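Local coordinates for protein D-3-phosphoglycerate dehydrogenase (Sulfolobus tokodaii, PDB 2EKL) that binds NAD and, as a member of the D-isomer specific 2-hydroxyacid dehydrogenase family, probably oxidises 3-phosphoglycerate on the way to serine, at residues Y47-V52 with L69-R74. Numbering follows the deposited sequence.
Sequences YDIIVV and LKIIAR
Asp48 and Lys70 run side by side just ahead of the two strands, and Lys70 NZ reaches Asp48 OD1 at 2.7 Å, a salt bridge on the lone pair turned away from OD2. The lysine chain is extended until its last torsion (chi4 60°), which turns the ammonium group onto the carboxylate. Asp48 O takes two backbone donors, Lys70 N at 2.7 Å, tilted from the carbonyl plane, and Ile71 N at 3.1 Å. The ladder continues through Ile50 N to Ile71 O, Ala73 N to Ile50 O (2.8 Å) and Val52 N to Ala73 O (2.8 Å), the last two nearly straight. Strands 49-52 and 71-74 are thus parallel neighbours, joined through helix 60-65 as a beta-alpha-beta unit in the five-stranded parallel, flavodoxin-like sheet of what is, as in relatives, the substrate-binding domain, apart from the Rossmann-fold NAD-binding domain. On one face Ile50 CG2 rests 3.8 Å from Ile72 CG1, and Leu69 CD2 touches Ile50 CB at 4.1 Å. There the side chains of Val52 and Arg74 cross at about a right angle, CG2 against CD. The other face pairs Ile49 CG1 with Ile71 CB and Val51 CG2 with Ala73 CB (4.0 Å); helix 289-309 covers Ile49 and Ile71 through Met307. Tyr4 OH hydrogen-bonds both Asp48 OD1 and Lys70 NZ, Lys7 N holds Asp48 OD2, and Lys70 NZ also donates to Lys68 O. Strand 7-10 flanks 49-52 on its other edge.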
loop_
_atom_site.group_PDB
_atom_site.type_symbol
_atom_site.label_atom_id
_atom_site.label_comp_id
_atom_site.label_asym_id
_atom_site.label_seq_id
_atom_site.Cartn_x
_atom_site.Cartn_y
_atom_site.Cartn_z
ATOM N N TYR A 47 -31.202 -34.158 4.954
ATOM C CA TYR A 47 -29.852 -33.946 5.467
ATOM C C TYR A 47 -29.696 -33.461 6.902
ATOM O O TYR A 47 -30.509 -32.693 7.411
ATOM C CB TYR A 47 -29.113 -32.984 4.534
ATOM C CG TYR A 47 -29.019 -33.485 3.110
ATOM C CD1 TYR A 47 -28.017 -34.375 2.726
ATOM C CD2 TYR A 47 -29.954 -33.092 2.153
ATOM C CE1 TYR A 47 -27.947 -34.863 1.420
ATOM C CE2 TYR A 47 -29.896 -33.574 0.849
ATOM C CZ TYR A 47 -28.893 -34.456 0.489
ATOM O OH TYR A 47 -28.841 -34.927 -0.800
ATOM N N ASP A 48 -28.614 -33.918 7.526
ATOM C CA ASP A 48 -28.260 -33.562 8.899
ATOM C C ASP A 48 -27.348 -32.343 8.863
ATOM O O ASP A 48 -27.295 -31.555 9.811
ATOM C CB ASP A 48 -27.480 -34.701 9.552
ATOM C CG ASP A 48 -28.230 -36.007 9.531
ATOM O OD1 ASP A 48 -29.177 -36.155 10.333
ATOM O OD2 ASP A 48 -27.872 -36.878 8.710
ATOM N N ILE A 49 -26.623 -32.206 7.757
ATOM C CA ILE A 49 -25.671 -31.115 7.582
ATOM C C ILE A 49 -25.789 -30.472 6.202
ATOM O O ILE A 49 -25.984 -31.162 5.207
ATOM C CB ILE A 49 -24.216 -31.631 7.713
ATOM C CG1 ILE A 49 -24.016 -32.332 9.059
ATOM C CG2 ILE A 49 -23.237 -30.477 7.550
ATOM C CD1 ILE A 49 -22.700 -33.081 9.173
ATOM N N ILE A 50 -25.674 -29.149 6.152
ATOM C CA ILE A 50 -25.703 -28.435 4.882
ATOM C C ILE A 50 -24.473 -27.533 4.886
ATOM O O ILE A 50 -24.163 -26.909 5.900
ATOM C CB ILE A 50 -26.981 -27.565 4.714
ATOM C CG1 ILE A 50 -27.006 -26.955 3.309
ATOM C CG2 ILE A 50 -27.020 -26.463 5.766
ATOM C CD1 ILE A 50 -28.239 -26.119 3.018
ATOM N N VAL A 51 -23.755 -27.495 3.768
ATOM C CA VAL A 51 -22.565 -26.656 3.659
ATOM C C VAL A 51 -22.801 -25.695 2.503
ATOM O O VAL A 51 -23.094 -26.121 1.389
ATOM C CB VAL A 51 -21.302 -27.498 3.383
ATOM C CG1 VAL A 51 -20.071 -26.605 3.383
ATOM C CG2 VAL A 51 -21.164 -28.587 4.438
ATOM N N VAL A 52 -22.681 -24.400 2.774
ATOM C CA VAL A 52 -22.935 -23.412 1.737
ATOM C C VAL A 52 -21.835 -22.350 1.664
ATOM O O VAL A 52 -20.995 -22.257 2.576
ATOM C CB VAL A 52 -24.277 -22.738 2.028
ATOM C CG1 VAL A 52 -25.356 -23.799 2.232
ATOM C CG2 VAL A 52 -24.171 -21.880 3.273
ATOM N N LEU A 69 -31.977 -31.145 9.822
ATOM C CA LEU A 69 -30.802 -30.288 9.959
ATOM C C LEU A 69 -30.316 -30.147 11.398
ATOM O O LEU A 69 -31.093 -29.826 12.299
ATOM C CB LEU A 69 -31.086 -28.898 9.388
ATOM C CG LEU A 69 -31.075 -28.747 7.866
ATOM C CD1 LEU A 69 -31.445 -27.318 7.498
ATOM C CD2 LEU A 69 -29.695 -29.100 7.321
ATOM N N LYS A 70 -29.022 -30.386 11.597
ATOM C CA LYS A 70 -28.396 -30.287 12.913
ATOM C C LYS A 70 -27.211 -29.325 12.870
ATOM O O LYS A 70 -26.838 -28.736 13.886
ATOM C CB LYS A 70 -27.918 -31.667 13.371
ATOM C CG LYS A 70 -29.028 -32.697 13.486
ATOM C CD LYS A 70 -28.469 -34.089 13.721
ATOM C CE LYS A 70 -29.581 -35.125 13.786
ATOM N NZ LYS A 70 -30.379 -35.175 12.525
ATOM N N ILE A 71 -26.616 -29.175 11.690
ATOM C CA ILE A 71 -25.473 -28.281 11.518
ATOM C C ILE A 71 -25.545 -27.564 10.180
ATOM O O ILE A 71 -25.843 -28.174 9.149
ATOM C CB ILE A 71 -24.119 -29.043 11.554
ATOM C CG1 ILE A 71 -23.963 -29.802 12.871
ATOM C CG2 ILE A 71 -22.962 -28.054 11.396
ATOM C CD1 ILE A 71 -22.707 -30.653 12.931
ATOM N N ILE A 72 -25.277 -26.264 10.210
ATOM C CA ILE A 72 -25.252 -25.443 9.009
ATOM C C ILE A 72 -23.828 -24.904 8.948
ATOM O O ILE A 72 -23.365 -24.266 9.893
ATOM C CB ILE A 72 -26.227 -24.249 9.099
ATOM C CG1 ILE A 72 -27.673 -24.741 9.045
ATOM C CG2 ILE A 72 -25.958 -23.275 7.963
ATOM C CD1 ILE A 72 -28.703 -23.635 9.240
ATOM N N ALA A 73 -23.131 -25.181 7.853
ATOM C CA ALA A 73 -21.758 -24.714 7.706
ATOM C C ALA A 73 -21.637 -23.701 6.585
ATOM O O ALA A 73 -22.044 -23.957 5.453
ATOM C CB ALA A 73 -20.826 -25.895 7.440
ATOM N N ARG A 74 -21.078 -22.541 6.913
ATOM C CA ARG A 74 -20.871 -21.476 5.942
ATOM C C ARG A 74 -19.370 -21.375 5.699
ATOM O O ARG A 74 -18.621 -20.977 6.588
ATOM C CB ARG A 74 -21.399 -20.147 6.488
ATOM C CG ARG A 74 -20.965 -18.918 5.698
ATOM C CD ARG A 74 -21.569 -18.897 4.312
ATOM N NE ARG A 74 -21.012 -17.829 3.485
ATOM C CZ ARG A 74 -21.187 -16.530 3.702
ATOM N NH1 ARG A 74 -21.912 -16.113 4.731
ATOM N NH2 ARG A 74 -20.640 -15.644 2.882
#